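Local coordinates for protein serpin 2 (Anopheles gambiae, PDB 3PZF) that inhibits serine proteases that lead to phenoloxidase activation, CLIPB9 among them, and so restrains melanization in the mosquito hemolymph, at residues 51-56 with 75-80; 68-73 with 306-311; 231-236 with 248-253; 281-286 with 366-371. All coordinates share one frame; numbering follows the deposited sequence.

Overall arrangement
The four contacts form two pairs near opposite ends of the serpin fold. Contacts 1 and 2, with centres 12 Å apart, touch one another where helix 45-58, helix 69-73 and the loop around 306-311 meet: Ile-55 CG2 lies 3.7 Å from Ile-308 CG2. Contact 3 lies in sheet B and contact 4 in sheet C, packed together with centres 10 Å apart, and Gln-233 NE2 probably bonds to Ile-367 O. The centres of contacts 2 and 4 are 45 Å apart. Contact 4 holds the strand that directly follows the reactive-centre loop, whose inferred reactive bond is Lys-359 to Phe-360; the hinge at 344-348 begins that loop on its other side.

Contact 1: residues 51-56 with 75-80; sequences LLTLIY and SSVIQN
Leu-52, Thr-53 and Tyr-56, on one side of the buried helix 45-58 of the serpin fold, receive Val-77 and Ile-78 from the loop that leads from helix 69-73 to helix 83-98. No hydrogen bond spans the two segments; the contact is one of fitted side chains. Leu-52 comes first, its CD1 methyl meeting Val-77 CG2 at 4.0 Å with the two side chains roughly perpendicular. Thr-53 follows with a divided role. Its OG1, beside its own backbone N (chi1 -56°), bonds back to Lys-49 O one helical turn earlier, yet the same oxygen packs closely on Val-77 CG1, at 3.2 Å. Its CG2 is turned to the end of Ile-78, 3.9 Å from CD1. Leu-54, next along, turns elsewhere and packs on strand 105-115. Val-77 O bonds to Tyr-90 OH, tying the loop to helix 83-98 as well. Tyr-56 ends the segment, its ring carried away from the backbone N (chi1 -174°) and laid flat beneath Ile-78. In this CH-pi contact Ile-78 CG1 stands 3.7 Å from the Tyr-56 ring centroid, only 5° off the normal, while Ile-78 CD1, over the same face, lies 3.5 Å from Tyr-56 CD2.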
loop_
_atom_site.group_PDB
_atom_site.type_symbol
_atom_site.label_atom_id
_atom_site.label_comp_id
_atom_site.label_asym_id
_atom_site.label_seq_id
_atom_site.Cartn_x
_atom_site.Cartn_y
_atom_site.Cartn_z
ATOM N N LEU A 51 9.308 -6.048 -1.377
ATOM C CA LEU A 51 10.545 -5.752 -0.627
ATOM C C LEU A 51 11.066 -7.002 0.053
ATOM O O LEU A 51 12.264 -7.306 0.037
ATOM C CB LEU A 51 10.291 -4.692 0.468
ATOM C CG LEU A 51 9.755 -3.371 -0.055
ATOM C CD1 LEU A 51 9.658 -2.310 1.072
ATOM C CD2 LEU A 51 10.684 -2.910 -1.166
ATOM N N LEU A 52 10.154 -7.711 0.690
ATOM C CA LEU A 52 10.502 -8.952 1.373
ATOM C C LEU A 52 11.003 -10.003 0.399
ATOM O O LEU A 52 11.925 -10.733 0.722
ATOM C CB LEU A 52 9.311 -9.490 2.157
ATOM C CG LEU A 52 8.849 -8.589 3.312
ATOM C CD1 LEU A 52 7.560 -9.160 3.925
ATOM C CD2 LEU A 52 9.963 -8.483 4.350
ATOM N N THR A 53 10.418 -10.063 -0.795
ATOM C CA THR A 53 10.850 -11.046 -1.780
ATOM C C THR A 53 12.220 -10.640 -2.327
ATOM O O THR A 53 13.067 -11.496 -2.538
ATOM C CB THR A 53 9.824 -11.221 -2.900
ATOM O OG1 THR A 53 8.560 -11.574 -2.313
ATOM C CG2 THR A 53 10.269 -12.386 -3.890
ATOM N N LEU A 54 12.489 -9.343 -2.483
ATOM C CA LEU A 54 13.867 -8.949 -2.909
ATOM C C LEU A 54 14.894 -9.363 -1.869
ATOM O O LEU A 54 16.004 -9.790 -2.194
ATOM C CB LEU A 54 13.941 -7.451 -3.161
ATOM C CG LEU A 54 13.293 -7.022 -4.493
ATOM C CD1 LEU A 54 12.954 -5.537 -4.429
ATOM C CD2 LEU A 54 14.207 -7.334 -5.719
ATOM N N ILE A 55 14.538 -9.236 -0.610
ATOM C CA ILE A 55 15.441 -9.615 0.449
ATOM C C ILE A 55 15.618 -11.123 0.462
ATOM O O ILE A 55 16.743 -11.617 0.653
ATOM C CB ILE A 55 14.945 -9.106 1.815
ATOM C CG1 ILE A 55 15.080 -7.578 1.858
ATOM C CG2 ILE A 55 15.741 -9.757 2.937
ATOM C CD1 ILE A 55 14.414 -6.898 3.088
ATOM N N TYR A 56 14.525 -11.852 0.232
ATOM C CA TYR A 56 14.590 -13.304 0.042
ATOM C C TYR A 56 15.547 -13.695 -1.088
ATOM O O TYR A 56 16.391 -14.560 -0.911
ATOM C CB TYR A 56 13.178 -13.854 -0.212
ATOM C CG TYR A 56 13.091 -15.365 -0.271
ATOM C CD1 TYR A 56 13.141 -16.123 0.888
ATOM C CD2 TYR A 56 12.927 -16.019 -1.481
ATOM C CE1 TYR A 56 13.028 -17.511 0.833
ATOM C CE2 TYR A 56 12.826 -17.405 -1.545
ATOM C CZ TYR A 56 12.875 -18.138 -0.382
ATOM O OH TYR A 56 12.772 -19.513 -0.425
ATOM N N SER A 75 8.108 -16.660 4.543
ATOM C CA SER A 75 7.356 -17.761 3.934
ATOM C C SER A 75 6.049 -17.366 3.278
ATOM O O SER A 75 5.819 -17.685 2.113
ATOM C CB SER A 75 7.026 -18.811 4.990
ATOM O OG SER A 75 6.016 -18.336 5.865
ATOM N N SER A 76 5.178 -16.705 4.035
ATOM C CA SER A 76 3.822 -16.424 3.574
ATOM C C SER A 76 3.805 -15.397 2.447
ATOM O O SER A 76 2.747 -14.937 2.011
ATOM C CB SER A 76 2.966 -15.922 4.732
ATOM O OG SER A 76 3.446 -14.678 5.214
ATOM N N VAL A 77 4.990 -15.034 1.990
ATOM C CA VAL A 77 5.147 -14.085 0.917
ATOM C C VAL A 77 5.725 -14.764 -0.321
ATOM O O VAL A 77 5.557 -14.287 -1.438
ATOM C CB VAL A 77 6.076 -12.936 1.399
ATOM C CG1 VAL A 77 6.991 -12.437 0.288
ATOM C CG2 VAL A 77 5.261 -11.827 2.009
ATOM N N ILE A 78 6.395 -15.896 -0.130
ATOM C CA ILE A 78 7.023 -16.611 -1.234
ATOM C C ILE A 78 6.065 -17.646 -1.825
ATOM O O ILE A 78 5.234 -18.197 -1.104
ATOM C CB ILE A 78 8.330 -17.317 -0.763
ATOM C CG1 ILE A 78 9.346 -16.275 -0.266
ATOM C CG2 ILE A 78 8.918 -18.207 -1.870
ATOM C CD1 ILE A 78 9.527 -15.062 -1.178
ATOM N N GLN A 79 6.202 -17.915 -3.128
ATOM C CA GLN A 79 5.300 -18.816 -3.826
ATOM C C GLN A 79 5.837 -20.231 -3.853
ATOM O O GLN A 79 6.815 -20.512 -4.540
ATOM C CB GLN A 79 5.075 -18.340 -5.262
ATOM C CG GLN A 79 4.429 -16.969 -5.365
ATOM C CD GLN A 79 3.150 -16.857 -4.556
ATOM O OE1 GLN A 79 2.996 -15.929 -3.766
ATOM N NE2 GLN A 79 2.221 -17.802 -4.752
ATOM N N ASN A 80 5.186 -21.123 -3.112
ATOM C CA ASN A 80 5.573 -22.534 -3.081
ATOM C C ASN A 80 7.089 -22.734 -2.981
ATOM O O ASN A 80 7.630 -23.721 -3.498
ATOM C CB ASN A 80 5.035 -23.253 -4.324
#

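Contact 2: residues 68-73 with 306-311; sequences SNTKRE and REIFSQ
One carboxylate oxygen, Glu-73 OE1, gathers the polar part of this contact by accepting two consecutive backbone amides. Glu-307 N, 2.9 Å from Glu-73 OE1, meets the syn lone pair of that oxygen in a nearly straight bond (171°), whereas Arg-306 N, at 3.0 Å from the same oxygen, comes from above the carboxylate plane. A water at a rather short 2.5 Å from Glu-73 OE1 donates to it and accepts from Ile-308 N, which thus reaches Glu-73 indirectly. The two amides would probably stabilise the negative charge of Glu-73 despite Glu-307 OE2 lying 5.3 Å from Glu-73 OE2. Packing centres on Glu-307. Its CG rests 3.0 Å from Thr-70 OG1, and a bend at chi2 (98°) then carries the carboxylate to the start of the helix, with OE1 3.2 Å from Asn-69 CB. Deeper in, Thr-70 CG2 meets Ile-308 CG2 at 3.9 Å, and Ile-308 continues onto Ile-55 of helix 45-58. Within the helical segment, Ser-68 OG accepts from Lys-71 N at 3.3 Å and, weakly, from Thr-70 N. The arrangement is a short N-capped helix of the serpin fold, joined through its last residue to the loop that follows helix 297-302.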
loop_
_atom_site.group_PDB
_atom_site.type_symbol
_atom_site.label_atom_id
_atom_site.label_comp_id
_atom_site.label_asym_id
_atom_site.label_seq_id
_atom_site.Cartn_x
_atom_site.Cartn_y
_atom_site.Cartn_z
ATOM N N SER A 68 16.867 -22.039 6.687
ATOM C CA SER A 68 17.275 -21.024 7.665
ATOM C C SER A 68 16.044 -20.282 8.171
ATOM O O SER A 68 14.975 -20.396 7.588
ATOM C CB SER A 68 18.272 -20.029 7.058
ATOM O OG SER A 68 17.616 -19.000 6.332
ATOM N N ASN A 69 16.188 -19.521 9.249
ATOM C CA ASN A 69 15.050 -18.788 9.792
ATOM C C ASN A 69 14.613 -17.651 8.879
ATOM O O ASN A 69 13.462 -17.237 8.922
ATOM C CB ASN A 69 15.354 -18.255 11.190
ATOM C CG ASN A 69 14.627 -19.022 12.274
ATOM O OD1 ASN A 69 13.883 -19.964 11.995
ATOM N ND2 ASN A 69 14.844 -18.628 13.520
ATOM N N THR A 70 15.528 -17.143 8.056
ATOM C CA THR A 70 15.164 -16.135 7.059
ATOM C C THR A 70 14.253 -16.750 5.992
ATOM O O THR A 70 13.139 -16.283 5.774
ATOM C CB THR A 70 16.392 -15.577 6.350
ATOM O OG1 THR A 70 17.139 -14.756 7.255
ATOM C CG2 THR A 70 15.968 -14.750 5.126
ATOM N N LYS A 71 14.736 -17.795 5.320
ATOM C CA LYS A 71 13.908 -18.487 4.335
ATOM C C LYS A 71 12.561 -18.829 4.949
ATOM O O LYS A 71 11.520 -18.612 4.339
ATOM C CB LYS A 71 14.583 -19.767 3.823
ATOM C CG LYS A 71 13.692 -20.577 2.870
ATOM C CD LYS A 71 14.442 -21.722 2.201
ATOM C CE LYS A 71 13.640 -22.289 1.039
ATOM N NZ LYS A 71 14.348 -23.419 0.394
ATOM N N ARG A 72 12.595 -19.344 6.172
ATOM C CA ARG A 72 11.394 -19.802 6.857
ATOM C C ARG A 72 10.411 -18.679 7.118
ATOM O O ARG A 72 9.220 -18.837 6.881
ATOM C CB ARG A 72 11.765 -20.472 8.183
ATOM N N GLU A 73 10.906 -17.544 7.609
ATOM C CA GLU A 73 10.034 -16.443 8.026
ATOM C C GLU A 73 9.447 -15.695 6.834
ATOM O O GLU A 73 8.318 -15.234 6.893
ATOM C CB GLU A 73 10.786 -15.454 8.933
ATOM C CG GLU A 73 10.960 -15.934 10.369
ATOM C CD GLU A 73 11.903 -15.063 11.186
ATOM O OE1 GLU A 73 12.332 -13.994 10.693
ATOM O OE2 GLU A 73 12.219 -15.456 12.327
ATOM N N ARG A 306 11.882 -11.229 11.636
ATOM C CA ARG A 306 12.897 -10.728 12.552
ATOM C C ARG A 306 14.323 -11.106 12.141
ATOM O O ARG A 306 15.263 -10.346 12.352
ATOM C CB ARG A 306 12.611 -11.253 13.971
ATOM C CG ARG A 306 11.156 -11.038 14.428
ATOM C CD ARG A 306 10.914 -11.486 15.870
ATOM N NE ARG A 306 10.668 -10.359 16.776
ATOM C CZ ARG A 306 9.483 -10.049 17.307
ATOM N NH1 ARG A 306 8.402 -10.779 17.041
ATOM N NH2 ARG A 306 9.376 -8.999 18.117
ATOM N N GLU A 307 14.482 -12.285 11.562
ATOM C CA GLU A 307 15.827 -12.788 11.240
ATOM C C GLU A 307 16.600 -11.876 10.275
ATOM O O GLU A 307 17.818 -11.776 10.367
ATOM C CB GLU A 307 15.736 -14.198 10.660
ATOM C CG GLU A 307 17.084 -14.805 10.292
ATOM C CD GLU A 307 17.633 -15.740 11.355
ATOM O OE1 GLU A 307 18.227 -16.775 10.976
ATOM O OE2 GLU A 307 17.472 -15.442 12.562
ATOM N N ILE A 308 15.906 -11.203 9.358
ATOM C CA ILE A 308 16.583 -10.316 8.397
ATOM C C ILE A 308 17.137 -9.038 9.055
ATOM O O ILE A 308 17.932 -8.308 8.457
ATOM C CB ILE A 308 15.660 -9.923 7.224
ATOM C CG1 ILE A 308 14.377 -9.279 7.742
ATOM C CG2 ILE A 308 15.305 -11.145 6.379
ATOM C CD1 ILE A 308 13.575 -8.610 6.654
ATOM N N PHE A 309 16.717 -8.762 10.288
ATOM C CA PHE A 309 17.270 -7.634 11.027
ATOM C C PHE A 309 18.258 -8.089 12.098
ATOM O O PHE A 309 18.760 -7.276 12.879
ATOM C CB PHE A 309 16.130 -6.803 11.650
ATOM C CG PHE A 309 15.097 -6.400 10.650
ATOM C CD1 PHE A 309 15.414 -5.509 9.639
ATOM C CD2 PHE A 309 13.821 -6.954 10.680
ATOM C CE1 PHE A 309 14.460 -5.149 8.682
ATOM C CE2 PHE A 309 12.864 -6.597 9.731
ATOM C CZ PHE A 309 13.188 -5.700 8.733
ATOM N N SER A 310 18.568 -9.384 12.114
ATOM C CA SER A 310 19.403 -9.950 13.172
ATOM C C SER A 310 20.884 -9.962 12.800
ATOM O O SER A 310 21.247 -9.743 11.649
ATOM C CB SER A 310 18.944 -11.369 13.506
ATOM O OG SER A 310 19.416 -12.306 12.550
ATOM N N GLN A 311 21.743 -10.222 13.778
ATOM C CA GLN A 311 23.180 -10.312 13.514
ATOM C C GLN A 311 23.482 -11.499 12.596
ATOM O O GLN A 311 24.570 -11.606 12.028
ATOM C CB GLN A 311 23.960 -10.451 14.830
HETATM O O HOH W 1 13.259 -12.864 8.682
#

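Contact 3: residues 231-236 with 248-253; sequences GAQILR and FILPNP
Gln-233 and Leu-250 exchange both backbone bonds near the open end of an antiparallel beta hairpin belonging to sheet B of the serpin fold. The bond from Leu-250 N to Gln-233 O is 2.8 Å long and almost straight (171°); its return, from Gln-233 N to Leu-250 O, is equally short, but the donor is tilted 31° from the carbonyl plane. Leu-235 and Phe-248 form the next hydrogen-bonded pair. Beyond the strand end, Asn-252 N still reaches Gly-231 O at 2.9 Å. There Gly-231, with positive phi, and Ala-232 form a G1 beta bulge where the chain arrives from strand 211-227, and the Asn-252 amide lies across Gly-231 while its OD1 bonds to Asn-226. On the face of Gln-233 and Leu-250 a water stands 2.6 Å from Gln-233 OE1 and 2.9 Å from Leu-250 O, and Gln-233 NE2 turns to Tyr-224 OH and Ile-367 O. Outward from these bonds the two faces differ. Gln-233, Leu-235, Phe-248 and Leu-250 all touch Phe-368 of the neighbouring sheet C. Ala-232, Ile-249 and Pro-251 on the other face pack on Val-260 of helix 257-263. Ile-249 divides its branches between two neighbours: CG1, beside its backbone N (chi1 -61°), runs alongside Ile-234 CG1 at 4.0 Å, and CG2 sits 3.6 Å from Ala-232 CB.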
loop_
_atom_site.group_PDB
_atom_site.type_symbol
_atom_site.label_atom_id
_atom_site.label_comp_id
_atom_site.label_asym_id
_atom_site.label_seq_id
_atom_site.Cartn_x
_atom_site.Cartn_y
_atom_site.Cartn_z
ATOM N N GLY A 231 -19.753 -5.928 10.889
ATOM C CA GLY A 231 -20.314 -4.769 11.562
ATOM C C GLY A 231 -19.990 -3.476 10.834
ATOM O O GLY A 231 -19.702 -2.459 11.458
ATOM N N ALA A 232 -20.073 -3.496 9.508
ATOM C CA ALA A 232 -19.638 -2.351 8.708
ATOM C C ALA A 232 -20.271 -2.372 7.335
ATOM O O ALA A 232 -20.540 -3.449 6.786
ATOM C CB ALA A 232 -18.092 -2.404 8.534
ATOM N N GLN A 233 -20.462 -1.188 6.759
ATOM C CA GLN A 233 -20.877 -1.089 5.371
ATOM C C GLN A 233 -19.666 -1.168 4.496
ATOM O O GLN A 233 -18.586 -0.673 4.858
ATOM C CB GLN A 233 -21.606 0.226 5.125
ATOM C CG GLN A 233 -23.044 0.263 5.726
ATOM C CD GLN A 233 -23.569 1.687 5.718
ATOM O OE1 GLN A 233 -23.015 2.558 6.406
ATOM N NE2 GLN A 233 -24.615 1.941 4.916
ATOM N N ILE A 234 -19.807 -1.835 3.358
ATOM C CA ILE A 234 -18.712 -1.858 2.411
ATOM C C ILE A 234 -19.179 -1.327 1.069
ATOM O O ILE A 234 -20.258 -1.674 0.607
ATOM C CB ILE A 234 -18.161 -3.294 2.267
ATOM C CG1 ILE A 234 -17.795 -3.835 3.661
ATOM C CG2 ILE A 234 -16.967 -3.280 1.371
ATOM C CD1 ILE A 234 -17.263 -5.264 3.668
ATOM N N LEU A 235 -18.349 -0.508 0.433
ATOM C CA LEU A 235 -18.695 0.146 -0.839
ATOM C C LEU A 235 -17.537 0.051 -1.820
ATOM O O LEU A 235 -16.382 0.195 -1.429
ATOM C CB LEU A 235 -19.009 1.639 -0.579
ATOM C CG LEU A 235 -19.183 2.528 -1.814
ATOM C CD1 LEU A 235 -20.574 2.323 -2.475
ATOM C CD2 LEU A 235 -19.038 4.015 -1.450
ATOM N N ARG A 236 -17.852 -0.130 -3.100
ATOM C CA ARG A 236 -16.837 -0.163 -4.153
ATOM C C ARG A 236 -17.042 0.995 -5.119
ATOM O O ARG A 236 -18.118 1.102 -5.715
ATOM C CB ARG A 236 -16.967 -1.499 -4.939
ATOM C CG ARG A 236 -16.101 -1.564 -6.212
ATOM C CD ARG A 236 -16.446 -2.885 -6.982
ATOM N NE ARG A 236 -15.743 -3.032 -8.252
ATOM C CZ ARG A 236 -16.199 -2.602 -9.418
ATOM N NH1 ARG A 236 -17.375 -1.988 -9.486
ATOM N NH2 ARG A 236 -15.499 -2.830 -10.530
ATOM N N PHE A 248 -14.301 0.874 0.422
ATOM C CA PHE A 248 -14.413 1.590 1.691
ATOM C C PHE A 248 -15.121 0.674 2.666
ATOM O O PHE A 248 -16.164 0.119 2.323
ATOM C CB PHE A 248 -15.255 2.875 1.522
ATOM C CG PHE A 248 -14.681 3.841 0.511
ATOM C CD1 PHE A 248 -13.889 4.903 0.922
ATOM C CD2 PHE A 248 -14.878 3.641 -0.856
ATOM C CE1 PHE A 248 -13.332 5.766 -0.008
ATOM C CE2 PHE A 248 -14.319 4.514 -1.788
ATOM C CZ PHE A 248 -13.557 5.588 -1.358
ATOM N N ILE A 249 -14.581 0.529 3.870
ATOM C CA ILE A 249 -15.262 -0.223 4.931
ATOM C C ILE A 249 -15.563 0.743 6.067
ATOM O O ILE A 249 -14.639 1.222 6.728
ATOM C CB ILE A 249 -14.406 -1.379 5.446
ATOM C CG1 ILE A 249 -14.108 -2.362 4.291
ATOM C CG2 ILE A 249 -15.093 -2.083 6.626
ATOM C CD1 ILE A 249 -13.055 -3.469 4.654
ATOM N N LEU A 250 -16.858 1.015 6.267
ATOM C CA LEU A 250 -17.320 2.041 7.204
ATOM C C LEU A 250 -18.018 1.331 8.350
ATOM O O LEU A 250 -19.116 0.789 8.171
ATOM C CB LEU A 250 -18.292 2.986 6.495
ATOM C CG LEU A 250 -19.001 4.044 7.375
ATOM C CD1 LEU A 250 -18.012 5.087 7.906
ATOM C CD2 LEU A 250 -20.101 4.719 6.575
ATOM N N PRO A 251 -17.385 1.305 9.531
ATOM C CA PRO A 251 -17.970 0.610 10.687
ATOM C C PRO A 251 -19.366 1.177 10.983
ATOM O O PRO A 251 -19.548 2.377 10.878
ATOM C CB PRO A 251 -17.006 0.970 11.839
ATOM C CG PRO A 251 -15.669 1.212 11.147
ATOM C CD PRO A 251 -16.040 1.858 9.822
ATOM N N ASN A 252 -20.337 0.325 11.276
ATOM C CA ASN A 252 -21.624 0.807 11.728
ATOM C C ASN A 252 -21.394 1.679 12.952
ATOM O O ASN A 252 -20.351 1.586 13.611
ATOM C CB ASN A 252 -22.532 -0.376 12.086
ATOM C CG ASN A 252 -22.796 -1.307 10.907
ATOM O OD1 ASN A 252 -22.766 -0.916 9.722
ATOM N ND2 ASN A 252 -23.093 -2.553 11.234
ATOM N N PRO A 253 -22.361 2.552 13.267
ATOM C CA PRO A 253 -22.132 3.540 14.330
ATOM C C PRO A 253 -21.842 2.896 15.688
ATOM O O PRO A 253 -21.205 3.512 16.538
ATOM C CB PRO A 253 -23.455 4.319 14.378
ATOM C CG PRO A 253 -24.073 4.115 13.041
ATOM C CD PRO A 253 -23.667 2.726 12.609
HETATM O O HOH W 2 -21.878 1.713 8.593
#

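Contact 4: residues 281-286 with 366-371; sequences VNVTLP and QIFNAN
Asn-282 and Thr-284 each bond twice to strand 366-369, which runs parallel to theirs. Asn-282 N donates to Gln-366 O at 2.8 Å, and Asn-282 O accepts from Phe-368 N in a bond that is practically straight (177°). Thr-284 repeats the scheme one step on, its N bonding to Phe-368 O and its O receiving Ala-370 N, so the pairing runs just past the end of the strand. Ala-370 is the centre of an inverse gamma turn; its carbonyl oxygen is buried without a polar partner, and Pro-286 CD abuts it at 3.2 Å.

On the face of Val-281, Val-283 and Phe-368, the last of these points its ring away from its backbone N (chi1 -178°), between the side chains of Val-281 and Leu-285: Val-281 CG1 packs against Phe-368 CB at 3.9 Å, and Leu-285 CD2 lies in the ring plane at the edge, 3.9 Å from Phe-368 CE2. The same Leu-285 methyl meets Ala-370 CB at 3.8 Å. On the face of Asn-282, Thr-284 and Asn-369, the latter two run side by side, with Asn-369 OD1 3.5 Å from Thr-284 CB. Asn-282, a predicted glycosylation site without a glycan here, turns its ND2 to Asn-219.

Further out, Leu-285 packs on Leu-237 and Val-283 on Phe-193, and backbone bonds from Val-281, Val-283 and Leu-285 pair strand 281-286 with strand 211-227 on its other side. This is serpin sheet C, in which the strand that continues from the C-terminal end of the reactive-centre loop pairs in parallel with its neighbour.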
loop_
_atom_site.group_PDB
_atom_site.type_symbol
_atom_site.label_atom_id
_atom_site.label_comp_id
_atom_site.label_asym_id
_atom_site.label_seq_id
_atom_site.Cartn_x
_atom_site.Cartn_y
_atom_site.Cartn_z
ATOM N N VAL A 281 -27.150 3.513 -4.372
ATOM C CA VAL A 281 -26.579 3.960 -3.110
ATOM C C VAL A 281 -26.366 5.455 -3.164
ATOM O O VAL A 281 -25.900 5.972 -4.172
ATOM C CB VAL A 281 -25.206 3.328 -2.828
ATOM C CG1 VAL A 281 -24.725 3.654 -1.382
ATOM C CG2 VAL A 281 -25.251 1.817 -3.072
ATOM N N ASN A 282 -26.716 6.137 -2.085
ATOM C CA ASN A 282 -26.324 7.540 -1.930
ATOM C C ASN A 282 -25.052 7.581 -1.104
ATOM O O ASN A 282 -25.052 7.151 0.056
ATOM C CB ASN A 282 -27.404 8.378 -1.251
ATOM C CG ASN A 282 -27.022 9.859 -1.228
ATOM O OD1 ASN A 282 -26.245 10.289 -0.385
ATOM N ND2 ASN A 282 -27.545 10.621 -2.180
ATOM N N VAL A 283 -23.970 8.057 -1.721
ATOM C CA VAL A 283 -22.634 7.982 -1.161
ATOM C C VAL A 283 -22.186 9.367 -0.759
ATOM O O VAL A 283 -22.206 10.284 -1.586
ATOM C CB VAL A 283 -21.609 7.486 -2.222
ATOM C CG1 VAL A 283 -20.172 7.548 -1.681
ATOM C CG2 VAL A 283 -21.960 6.060 -2.680
ATOM N N THR A 284 -21.818 9.511 0.515
ATOM C CA THR A 284 -21.168 10.732 1.015
ATOM C C THR A 284 -19.791 10.350 1.556
ATOM O O THR A 284 -19.700 9.470 2.426
ATOM C CB THR A 284 -21.980 11.369 2.182
ATOM O OG1 THR A 284 -23.287 11.710 1.729
ATOM C CG2 THR A 284 -21.281 12.669 2.696
ATOM N N LEU A 285 -18.741 11.006 1.047
ATOM C CA LEU A 285 -17.356 10.726 1.440
ATOM C C LEU A 285 -16.654 12.038 1.711
ATOM O O LEU A 285 -16.889 13.028 0.998
ATOM C CB LEU A 285 -16.579 10.037 0.336
ATOM C CG LEU A 285 -16.965 8.568 0.075
ATOM C CD1 LEU A 285 -16.222 8.132 -1.168
ATOM C CD2 LEU A 285 -16.548 7.717 1.263
ATOM N N PRO A 286 -15.789 12.046 2.729
ATOM C CA PRO A 286 -14.986 13.249 2.944
ATOM C C PRO A 286 -13.812 13.231 1.985
ATOM O O PRO A 286 -13.244 12.158 1.746
ATOM C CB PRO A 286 -14.496 13.095 4.387
ATOM C CG PRO A 286 -14.432 11.596 4.605
ATOM C CD PRO A 286 -15.571 11.023 3.771
ATOM N N GLN A 366 -29.871 2.928 -0.764
ATOM C CA GLN A 366 -29.170 2.632 0.478
ATOM C C GLN A 366 -28.304 3.865 0.757
ATOM O O GLN A 366 -27.901 4.532 -0.176
ATOM C CB GLN A 366 -28.250 1.415 0.315
ATOM C CG GLN A 366 -28.995 0.160 -0.183
ATOM C CD GLN A 366 -30.196 -0.136 0.696
ATOM O OE1 GLN A 366 -31.363 0.005 0.279
ATOM N NE2 GLN A 366 -29.921 -0.499 1.940
ATOM N N ILE A 367 -28.017 4.162 2.013
ATOM C CA ILE A 367 -27.262 5.379 2.351
ATOM C C ILE A 367 -25.935 5.005 2.959
ATOM O O ILE A 367 -25.903 4.307 3.957
ATOM C CB ILE A 367 -28.007 6.248 3.390
ATOM C CG1 ILE A 367 -29.371 6.671 2.851
ATOM C CG2 ILE A 367 -27.152 7.470 3.787
ATOM C CD1 ILE A 367 -29.291 7.473 1.596
ATOM N N PHE A 368 -24.839 5.501 2.368
ATOM C CA PHE A 368 -23.492 5.251 2.863
ATOM C C PHE A 368 -22.929 6.639 3.177
ATOM O O PHE A 368 -22.625 7.392 2.269
ATOM C CB PHE A 368 -22.647 4.606 1.767
ATOM C CG PHE A 368 -21.237 4.244 2.185
ATOM C CD1 PHE A 368 -20.953 2.966 2.637
ATOM C CD2 PHE A 368 -20.182 5.163 2.084
ATOM C CE1 PHE A 368 -19.638 2.601 2.989
ATOM C CE2 PHE A 368 -18.880 4.783 2.431
ATOM C CZ PHE A 368 -18.633 3.513 2.904
ATOM N N ASN A 369 -22.826 6.974 4.451
ATOM C CA ASN A 369 -22.456 8.335 4.840
ATOM C C ASN A 369 -21.246 8.278 5.737
ATOM O O ASN A 369 -21.375 8.070 6.948
ATOM C CB ASN A 369 -23.630 9.040 5.545
ATOM C CG ASN A 369 -23.293 10.477 5.980
ATOM O OD1 ASN A 369 -22.233 11.044 5.650
ATOM N ND2 ASN A 369 -24.204 11.071 6.746
ATOM N N ALA A 370 -20.065 8.415 5.131
ATOM C CA ALA A 370 -18.808 8.224 5.843
ATOM C C ALA A 370 -18.397 9.500 6.598
ATOM O O ALA A 370 -17.449 10.163 6.208
ATOM C CB ALA A 370 -17.684 7.825 4.847
ATOM N N ASN A 371 -19.126 9.839 7.653
ATOM C CA ASN A 371 -18.752 10.992 8.484
ATOM C C ASN A 371 -18.134 10.541 9.817
ATOM O O ASN A 371 -18.205 11.244 10.820
ATOM C CB ASN A 371 -19.967 11.890 8.704
ATOM C CG ASN A 371 -21.036 11.229 9.556
ATOM O OD1 ASN A 371 -20.991 10.022 9.816
ATOM N ND2 ASN A 371 -22.028 12.020 9.974
#